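Local atomic coordinates of polymerase X (Deinococcus radiodurans, PDB entry 2W9M), a protein that probably catalyses template-directed DNA synthesis from deoxyribonucleoside triphosphates as a family X DNA polymerase, and also carries a zinc-binding PHP domain. Residues A[426-431]-A[454-459]; A[402-407]-A[440-445]; A[433-438]-A[467-472]. One frame throughout, in Å; residues are numbered along the deposited sequence.

How the interactions relate
All three contacts lie in the zinc-bearing PHP domain, interaction 1 at a zinc ion and the other two farther from it. Interaction 1 is the buried one: two loops meet through histidine rings and a zinc ion. Interactions 2 and 3 are only partly buried and share helix 435-446, which follows the 426-431 loop. Its first turn faces the 467-472 loop through a water and a glutamine amide, whereas its next turns take up the chain leaving strand 396-403 through an arginine gripping carbonyls and an apolar patch. The links are direct: Arg441 of interaction 2 reaches back to Ser429, Gln438 of interaction 3 to Asn430, and Tyr468 to Ala457.

Interaction 1. Residues A[426-431]-A[454-459]; sequences SVHSNF and LGHATG. With ZN (zinc ion), chain E.
His428 and His456 come together as an offset edge-to-face pair: the edge of the His456 ring is directed at the face of His428, the planes lie 72° apart and the centroids 5.2 Å. The zinc ion explains the pose. His428 NE2 and His456 NE2 each sit 2.4 Å from the metal, which lies squarely ahead of the His456 ring but skewed toward CE1 at His428. Glu401 is the third protein ligand. His456 CG stands between its own backbone N and carbonyl carbon (chi1 43°), and the ring slides in beside the other loop: Val427 O lies in the ring plane, 3.7 Å from His456 CE1, and Ser426 CB comes to 3.8 Å from the same carbon. The ring of His428 has a second grip, ND1 bonding to Gly90 O, which would hold its rotation and turn NE2 to the metal. Both histidines sit on loops that leave the C-terminal ends of neighbouring parallel strands, 422-426 and 453-454, where the beta-alpha barrel of a PHP domain carries its metal centre. Ser426 comes so close to the other loop that its OG lies 3.4 Å from Gly455 CA; a side chain at Gly455 would probably collide with that oxygen, which also bonds to Glu401 OE2 and so helps place that zinc ligand. Farther from the metal, Phe431 turns its ring toward the 454-459 loop, with CG anti to the carbonyl carbon (chi1 -77°), and brings CE2 to 3.8 Å from Gly459 O, which meets the ring at its edge. Gly459 closes the type I turn begun at His456, its N bonded to His456 O at 3.2 Å, and a CB there would probably crowd Phe431 CE2.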
loop_
_atom_site.group_PDB
_atom_site.type_symbol
_atom_site.label_atom_id
_atom_site.label_comp_id
_atom_site.label_asym_id
_atom_site.label_seq_id
_atom_site.Cartn_x
_atom_site.Cartn_y
_atom_site.Cartn_z
ATOM N N SER A 426 -9.961 -9.845 7.912
ATOM C CA SER A 426 -8.581 -9.886 7.446
ATOM C C SER A 426 -7.759 -10.918 8.197
ATOM O O SER A 426 -8.057 -11.243 9.346
ATOM C CB SER A 426 -7.924 -8.513 7.617
ATOM O OG SER A 426 -8.576 -7.529 6.831
ATOM N N VAL A 427 -6.717 -11.418 7.542
ATOM C CA VAL A 427 -5.742 -12.294 8.178
ATOM C C VAL A 427 -4.558 -11.472 8.680
ATOM O O VAL A 427 -4.001 -10.660 7.943
ATOM C CB VAL A 427 -5.220 -13.365 7.198
ATOM C CG1 VAL A 427 -4.264 -14.311 7.903
ATOM C CG2 VAL A 427 -6.372 -14.138 6.592
ATOM N N HIS A 428 -4.188 -11.681 9.939
ATOM C CA HIS A 428 -3.039 -11.006 10.536
ATOM C C HIS A 428 -2.219 -11.982 11.385
ATOM O O HIS A 428 -1.360 -11.577 12.173
ATOM C CB HIS A 428 -3.492 -9.824 11.395
ATOM C CG HIS A 428 -3.865 -8.607 10.607
ATOM N ND1 HIS A 428 -2.946 -7.881 9.878
ATOM C CD2 HIS A 428 -5.051 -7.972 10.455
ATOM C CE1 HIS A 428 -3.554 -6.862 9.299
ATOM N NE2 HIS A 428 -4.832 -6.896 9.630
ATOM N N SER A 429 -2.498 -13.269 11.213
ATOM C CA SER A 429 -1.842 -14.321 11.973
ATOM C C SER A 429 -1.858 -15.615 11.169
ATOM O O SER A 429 -2.663 -15.768 10.251
ATOM C CB SER A 429 -2.569 -14.535 13.299
ATOM O OG SER A 429 -3.872 -15.054 13.079
ATOM N N ASN A 430 -0.969 -16.543 11.516
ATOM C CA ASN A 430 -0.931 -17.857 10.874
ATOM C C ASN A 430 -0.710 -17.803 9.367
ATOM O O ASN A 430 -1.547 -18.263 8.592
ATOM C CB ASN A 430 -2.219 -18.624 11.171
ATOM C CG ASN A 430 -2.282 -19.125 12.594
ATOM O OD1 ASN A 430 -2.929 -18.519 13.451
ATOM N ND2 ASN A 430 -1.604 -20.236 12.859
ATOM N N PHE A 431 0.423 -17.254 8.951
ATOM C CA PHE A 431 0.712 -17.122 7.528
ATOM C C PHE A 431 1.278 -18.406 6.929
ATOM O O PHE A 431 1.459 -18.506 5.714
ATOM C CB PHE A 431 1.680 -15.961 7.285
ATOM C CG PHE A 431 1.035 -14.607 7.365
ATOM C CD1 PHE A 431 0.416 -14.185 8.530
ATOM C CD2 PHE A 431 1.052 -13.755 6.275
ATOM C CE1 PHE A 431 -0.176 -12.938 8.603
ATOM C CE2 PHE A 431 0.461 -12.508 6.343
ATOM C CZ PHE A 431 -0.155 -12.100 7.508
ATOM N N LEU A 454 -13.671 -8.067 2.408
ATOM C CA LEU A 454 -12.466 -8.856 2.657
ATOM C C LEU A 454 -11.212 -7.984 2.508
ATOM O O LEU A 454 -10.911 -7.508 1.414
ATOM C CB LEU A 454 -12.388 -10.042 1.688
ATOM C CG LEU A 454 -11.035 -10.759 1.649
ATOM C CD1 LEU A 454 -10.706 -11.400 2.999
ATOM C CD2 LEU A 454 -10.997 -11.797 0.551
ATOM N N GLY A 455 -10.482 -7.777 3.603
ATOM C CA GLY A 455 -9.275 -6.963 3.572
ATOM C C GLY A 455 -8.091 -7.656 2.905
ATOM O O GLY A 455 -7.991 -8.880 2.951
ATOM N N HIS A 456 -7.202 -6.868 2.296
ATOM C CA HIS A 456 -6.014 -7.364 1.580
ATOM C C HIS A 456 -5.929 -8.888 1.451
ATOM O O HIS A 456 -5.172 -9.539 2.171
ATOM C CB HIS A 456 -4.739 -6.820 2.230
ATOM C CG HIS A 456 -4.764 -6.864 3.722
ATOM N ND1 HIS A 456 -4.578 -8.024 4.436
ATOM C CD2 HIS A 456 -4.964 -5.886 4.641
ATOM C CE1 HIS A 456 -4.658 -7.764 5.731
ATOM N NE2 HIS A 456 -4.892 -6.472 5.878
ATOM N N ALA A 457 -6.689 -9.442 0.511
ATOM C CA ALA A 457 -6.887 -10.893 0.398
ATOM C C ALA A 457 -5.663 -11.777 0.661
ATOM O O ALA A 457 -5.760 -12.792 1.354
ATOM C CB ALA A 457 -7.496 -11.237 -0.960
ATOM N N THR A 458 -4.518 -11.390 0.112
ATOM C CA THR A 458 -3.364 -12.283 0.032
ATOM C C THR A 458 -2.332 -12.128 1.151
ATOM O O THR A 458 -1.526 -13.030 1.390
ATOM C CB THR A 458 -2.684 -12.136 -1.342
ATOM O OG1 THR A 458 -3.366 -12.970 -2.291
ATOM C CG2 THR A 458 -1.224 -12.530 -1.274
ATOM N N GLY A 459 -2.359 -10.992 1.840
ATOM C CA GLY A 459 -1.435 -10.749 2.932
ATOM C C GLY A 459 -0.032 -10.397 2.466
ATOM O O GLY A 459 0.883 -10.239 3.275
HETATM ZN ZN ZN E . -5.040 -5.165 7.927
#

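Interaction 2. Residues A[402-407]-A[440-445]; sequences VDILDD and ERLIRA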
loop_
_atom_site.group_PDB
_atom_site.type_symbol
_atom_site.label_atom_id
_atom_site.label_comp_id
_atom_site.label_asym_id
_atom_site.label_seq_id
_atom_site.Cartn_x
_atom_site.Cartn_y
_atom_site.Cartn_z
ATOM N N VAL A 402 -11.921 -6.967 11.735
ATOM C CA VAL A 402 -12.007 -8.161 12.557
ATOM C C VAL A 402 -11.023 -9.223 12.079
ATOM O O VAL A 402 -11.035 -9.608 10.908
ATOM C CB VAL A 402 -13.434 -8.724 12.537
ATOM C CG1 VAL A 402 -13.544 -9.962 13.415
ATOM C CG2 VAL A 402 -14.416 -7.656 12.976
ATOM N N ASP A 403 -10.170 -9.684 12.989
ATOM C CA ASP A 403 -9.175 -10.700 12.669
ATOM C C ASP A 403 -9.874 -12.035 12.436
ATOM O O ASP A 403 -10.835 -12.366 13.126
ATOM C CB ASP A 403 -8.154 -10.819 13.807
ATOM C CG ASP A 403 -6.771 -11.246 13.321
ATOM O OD1 ASP A 403 -6.679 -12.199 12.512
ATOM O OD2 ASP A 403 -5.770 -10.632 13.758
ATOM N N ILE A 404 -9.399 -12.785 11.446
ATOM C CA ILE A 404 -9.910 -14.121 11.174
ATOM C C ILE A 404 -9.070 -15.143 11.934
ATOM O O ILE A 404 -7.893 -15.340 11.626
ATOM C CB ILE A 404 -9.853 -14.440 9.669
ATOM C CG1 ILE A 404 -10.655 -13.406 8.876
ATOM C CG2 ILE A 404 -10.368 -15.841 9.403
ATOM C CD1 ILE A 404 -10.452 -13.491 7.373
ATOM N N LEU A 405 -9.666 -15.776 12.941
ATOM C CA LEU A 405 -8.957 -16.779 13.731
ATOM C C LEU A 405 -8.538 -17.928 12.822
ATOM O O LEU A 405 -9.100 -18.098 11.738
ATOM C CB LEU A 405 -9.822 -17.274 14.892
ATOM C CG LEU A 405 -10.430 -16.159 15.752
ATOM C CD1 LEU A 405 -11.285 -16.718 16.881
ATOM C CD2 LEU A 405 -9.348 -15.245 16.300
ATOM N N ASP A 406 -7.550 -18.708 13.255
ATOM C CA ASP A 406 -6.925 -19.699 12.378
ATOM C C ASP A 406 -7.874 -20.790 11.884
ATOM O O ASP A 406 -7.537 -21.532 10.964
ATOM C CB ASP A 406 -5.680 -20.319 13.027
ATOM C CG ASP A 406 -5.995 -21.058 14.310
ATOM O OD1 ASP A 406 -6.972 -20.679 14.986
ATOM O OD2 ASP A 406 -5.260 -22.013 14.644
ATOM N N ASP A 407 -9.058 -20.880 12.482
ATOM C CA ASP A 407 -10.032 -21.886 12.064
ATOM C C ASP A 407 -11.115 -21.328 11.135
ATOM O O ASP A 407 -11.962 -22.074 10.641
ATOM C CB ASP A 407 -10.658 -22.594 13.278
ATOM C CG ASP A 407 -11.438 -21.649 14.186
ATOM O OD1 ASP A 407 -11.809 -20.547 13.735
ATOM O OD2 ASP A 407 -11.687 -22.019 15.352
ATOM N N GLU A 440 -9.782 -22.867 3.312
ATOM C CA GLU A 440 -10.987 -23.152 4.084
ATOM C C GLU A 440 -11.245 -22.040 5.099
ATOM O O GLU A 440 -12.385 -21.646 5.330
ATOM C CB GLU A 440 -10.857 -24.499 4.799
ATOM C CG GLU A 440 -12.097 -24.929 5.568
ATOM C CD GLU A 440 -11.898 -26.238 6.318
ATOM O OE1 GLU A 440 -12.331 -26.325 7.489
ATOM O OE2 GLU A 440 -11.306 -27.179 5.741
ATOM N N ARG A 441 -10.165 -21.539 5.689
ATOM C CA ARG A 441 -10.228 -20.461 6.668
ATOM C C ARG A 441 -10.888 -19.209 6.093
ATOM O O ARG A 441 -11.808 -18.650 6.688
ATOM C CB ARG A 441 -8.813 -20.135 7.151
ATOM C CG ARG A 441 -8.676 -18.877 7.992
ATOM C CD ARG A 441 -7.199 -18.537 8.155
ATOM N NE ARG A 441 -6.917 -17.702 9.319
ATOM C CZ ARG A 441 -5.718 -17.197 9.591
ATOM N NH1 ARG A 441 -4.701 -17.439 8.778
ATOM N NH2 ARG A 441 -5.530 -16.450 10.672
ATOM N N LEU A 442 -10.419 -18.779 4.929
ATOM C CA LEU A 442 -10.914 -17.553 4.312
ATOM C C LEU A 442 -12.310 -17.709 3.702
ATOM O O LEU A 442 -13.114 -16.774 3.744
ATOM C CB LEU A 442 -9.907 -17.030 3.281
ATOM C CG LEU A 442 -8.783 -16.199 3.910
ATOM C CD1 LEU A 442 -7.445 -16.481 3.276
ATOM C CD2 LEU A 442 -9.115 -14.720 3.835
ATOM N N ILE A 443 -12.597 -18.882 3.143
ATOM C CA ILE A 443 -13.933 -19.166 2.628
ATOM C C ILE A 443 -14.955 -19.062 3.754
ATOM O O ILE A 443 -16.039 -18.504 3.576
ATOM C CB ILE A 443 -14.023 -20.566 2.011
ATOM C CG1 ILE A 443 -13.260 -20.620 0.693
ATOM C CG2 ILE A 443 -15.469 -20.945 1.769
ATOM C CD1 ILE A 443 -13.252 -21.983 0.062
ATOM N N ARG A 444 -14.590 -19.604 4.912
ATOM C CA ARG A 444 -15.430 -19.553 6.100
ATOM C C ARG A 444 -15.693 -18.113 6.541
ATOM O O ARG A 444 -16.822 -17.753 6.873
ATOM C CB ARG A 444 -14.768 -20.339 7.234
ATOM C CG ARG A 444 -15.330 -20.069 8.624
ATOM C CD ARG A 444 -16.182 -21.224 9.112
ATOM N NE ARG A 444 -15.769 -21.656 10.445
ATOM C CZ ARG A 444 -16.424 -21.370 11.566
ATOM N NH1 ARG A 444 -17.543 -20.657 11.521
ATOM N NH2 ARG A 444 -15.961 -21.806 12.731
ATOM N N ALA A 445 -14.651 -17.288 6.530
ATOM C CA ALA A 445 -14.766 -15.904 6.985
ATOM C C ALA A 445 -15.575 -15.020 6.037
ATOM O O ALA A 445 -16.365 -14.196 6.490
ATOM C CB ALA A 445 -13.390 -15.307 7.218
#
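Arg441 NH2 donates to Ile404 O at 2.8 Å, approaching almost in line with the carbonyl bond (164° at the oxygen). Arg441 NE makes a longer bond, 3.3 Å to Leu405 O, and comes at it from above the carbonyl plane, 58° out of it. Both oxygens lie near the edge of the guanidinium, while Asp406 CA rests over one of its faces, 3.7 Å from Arg441 NE. The chain thus bends round the arginine head. Nearer the helix backbone the contact turns apolar: Arg441 CG packs 3.8 Å from Ile404 CG2, and Ile404 CD1 reaches 3.5 Å from Ala445 CB, with Leu442 CD2 on the same methyl at 4.0 Å. At the exposed end Asp407 and Arg444 are near only as charges, OD1 to NH2 4.5 Å, and Asp407 OD1 bonds to Ser409 instead.

What positions Arg441 is partly its extended chain, whose CG points anti to the backbone N (chi1 170°), and partly a second shell: Gln438 OE1 takes NH1, and Ser429 O takes NH2 as well. Replacing Arg441 by a methionine would probably leave Gln438 OE1 and the carbonyls of Ile404, Leu405 and Ser429 without this donor, with residues 404-406 held to the helix mainly by the Ile404 methyls. Ile404 in turn is tied by backbone bonding to Ser426 and touches Val425. Here the chain leaving strand 396-403 rests on helix 435-446, the helix that follows the neighbouring strand 422-426, as in the outer helical layer of a PHP beta-alpha barrel.

Interaction 3. Residues A[433-438]-A[467-472]; sequences LDAARQ and GYALDL
Water 1 bridges the two segments, lying 2.8 Å from Leu433 O, 2.8 Å from Ala469 O and 2.8 Å from Gln438 NE2, which donates to it. That amide nitrogen has a second acceptor in Asn430 O, and with OE1 already taken up by Arg441 both ends of the amide are engaged and its flip is fixed. The Gln438 chain leaves with CG anti to the backbone N and then bends at chi2 (79°), which lays the amide over one face of the Tyr468 ring. Its plane is turned 33° from that of the ring, the two side chains crossing at about a right angle; Gln438 CD stands 4.2 Å from Tyr468 CG, and Gln438 NE2 3.7 Å from Tyr468 CB. Tyr468 itself is pinned at the far end, where its OH bonds to Ala457 O, and Phe431 meets its ring edge-to-face.

Ala469 O, besides meeting the water, faces the first turn of the helix. Ala435 CA points its hydrogen nearly straight at this oxygen, 3.4 Å away with 166° at the hydrogen, and Gln438 CB lies 3.5 Å from it. Leu470 CB packs against Gln438 CG, while the methyls of Ala435 and Ala469 meet where both residues are exposed. Each segment also leads into a helix: Asp434 is the N-cap of helix 435-446 and Asp471 that of helix 472-482, with Asp471 N bonded to Thr439 OG1. Two successive beta-alpha units of the PHP barrel are thus joined at the starts of their helices.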
loop_
_atom_site.group_PDB
_atom_site.type_symbol
_atom_site.label_atom_id
_atom_site.label_comp_id
_atom_site.label_asym_id
_atom_site.label_seq_id
_atom_site.Cartn_x
_atom_site.Cartn_y
_atom_site.Cartn_z
ATOM N N LEU A 433 0.033 -21.675 7.543
ATOM C CA LEU A 433 -0.909 -22.770 7.370
ATOM C C LEU A 433 -0.773 -23.326 5.955
ATOM O O LEU A 433 -0.466 -22.586 5.019
ATOM C CB LEU A 433 -2.340 -22.286 7.599
ATOM C CG LEU A 433 -2.964 -22.409 8.990
ATOM C CD1 LEU A 433 -2.048 -21.858 10.068
ATOM C CD2 LEU A 433 -4.312 -21.699 9.008
ATOM N N ASP A 434 -0.994 -24.627 5.793
ATOM C CA ASP A 434 -0.971 -25.230 4.463
ATOM C C ASP A 434 -2.084 -24.648 3.593
ATOM O O ASP A 434 -3.085 -24.154 4.111
ATOM C CB ASP A 434 -1.093 -26.756 4.545
ATOM C CG ASP A 434 -2.138 -27.208 5.549
ATOM O OD1 ASP A 434 -3.102 -27.892 5.135
ATOM O OD2 ASP A 434 -1.997 -26.879 6.749
ATOM N N ALA A 435 -1.902 -24.710 2.276
ATOM C CA ALA A 435 -2.842 -24.100 1.341
ATOM C C ALA A 435 -4.303 -24.465 1.612
ATOM O O ALA A 435 -5.167 -23.589 1.663
ATOM C CB ALA A 435 -2.464 -24.442 -0.091
ATOM N N ALA A 436 -4.580 -25.754 1.784
ATOM C CA ALA A 436 -5.956 -26.224 1.943
ATOM C C ALA A 436 -6.611 -25.738 3.240
ATOM O O ALA A 436 -7.810 -25.452 3.272
ATOM C CB ALA A 436 -6.017 -27.741 1.845
ATOM N N ARG A 437 -5.826 -25.652 4.308
ATOM C CA ARG A 437 -6.330 -25.116 5.569
ATOM C C ARG A 437 -6.580 -23.611 5.482
ATOM O O ARG A 437 -7.555 -23.099 6.033
ATOM C CB ARG A 437 -5.367 -25.441 6.713
ATOM C CG ARG A 437 -5.845 -26.568 7.617
ATOM C CD ARG A 437 -6.597 -26.012 8.820
ATOM N NE ARG A 437 -5.750 -25.945 10.010
ATOM C CZ ARG A 437 -5.881 -25.042 10.979
ATOM N NH1 ARG A 437 -6.820 -24.108 10.892
ATOM N NH2 ARG A 437 -5.066 -25.066 12.029
ATOM N N GLN A 438 -5.694 -22.910 4.781
ATOM C CA GLN A 438 -5.786 -21.464 4.639
ATOM C C GLN A 438 -6.992 -21.075 3.789
ATOM O O GLN A 438 -7.706 -20.121 4.103
ATOM C CB GLN A 438 -4.504 -20.913 4.011
ATOM C CG GLN A 438 -4.374 -19.400 4.096
ATOM C CD GLN A 438 -3.904 -18.935 5.459
ATOM O OE1 GLN A 438 -4.704 -18.515 6.294
ATOM N NE2 GLN A 438 -2.600 -19.016 5.696
ATOM N N GLY A 467 2.679 -13.338 -0.246
ATOM C CA GLY A 467 1.463 -13.655 0.480
ATOM C C GLY A 467 1.464 -15.102 0.925
ATOM O O GLY A 467 2.309 -15.888 0.491
ATOM N N TYR A 468 0.525 -15.463 1.792
ATOM C CA TYR A 468 0.399 -16.851 2.220
ATOM C C TYR A 468 -0.120 -17.713 1.079
ATOM O O TYR A 468 -0.757 -17.216 0.147
ATOM C CB TYR A 468 -0.500 -16.988 3.458
ATOM C CG TYR A 468 -1.644 -15.997 3.527
ATOM C CD1 TYR A 468 -1.639 -14.966 4.458
ATOM C CD2 TYR A 468 -2.728 -16.095 2.660
ATOM C CE1 TYR A 468 -2.681 -14.058 4.524
ATOM C CE2 TYR A 468 -3.774 -15.192 2.720
ATOM C CZ TYR A 468 -3.744 -14.176 3.653
ATOM O OH TYR A 468 -4.784 -13.277 3.707
ATOM N N ALA A 469 0.165 -19.008 1.158
ATOM C CA ALA A 469 -0.282 -19.963 0.156
ATOM C C ALA A 469 -1.773 -20.254 0.307
ATOM O O ALA A 469 -2.212 -20.767 1.338
ATOM C CB ALA A 469 0.527 -21.251 0.264
ATOM N N LEU A 470 -2.545 -19.919 -0.721
ATOM C CA LEU A 470 -3.975 -20.219 -0.732
ATOM C C LEU A 470 -4.486 -20.329 -2.165
ATOM O O LEU A 470 -3.774 -20.002 -3.117
ATOM C CB LEU A 470 -4.778 -19.157 0.036
ATOM C CG LEU A 470 -5.209 -17.898 -0.727
ATOM C CD1 LEU A 470 -6.108 -17.026 0.134
ATOM C CD2 LEU A 470 -4.001 -17.109 -1.216
ATOM N N ASP A 471 -5.721 -20.799 -2.306
ATOM C CA ASP A 471 -6.368 -20.903 -3.606
ATOM C C ASP A 471 -7.287 -19.707 -3.823
ATOM O O ASP A 471 -8.476 -19.760 -3.509
ATOM C CB ASP A 471 -7.168 -22.200 -3.696
ATOM C CG ASP A 471 -7.910 -22.336 -5.008
ATOM O OD1 ASP A 471 -7.564 -21.613 -5.972
ATOM O OD2 ASP A 471 -8.839 -23.167 -5.076
ATOM N N LEU A 472 -6.731 -18.632 -4.371
ATOM C CA LEU A 472 -7.451 -17.369 -4.467
ATOM C C LEU A 472 -8.806 -17.514 -5.159
ATOM O O LEU A 472 -9.804 -16.952 -4.705
ATOM C CB LEU A 472 -6.600 -16.319 -5.178
ATOM C CG LEU A 472 -6.494 -14.932 -4.540
ATOM C CD1 LEU A 472 -6.416 -13.872 -5.628
ATOM C CD2 LEU A 472 -7.649 -14.633 -3.600
HETATM O O HOH W 1 -0.873 -20.164 3.749
#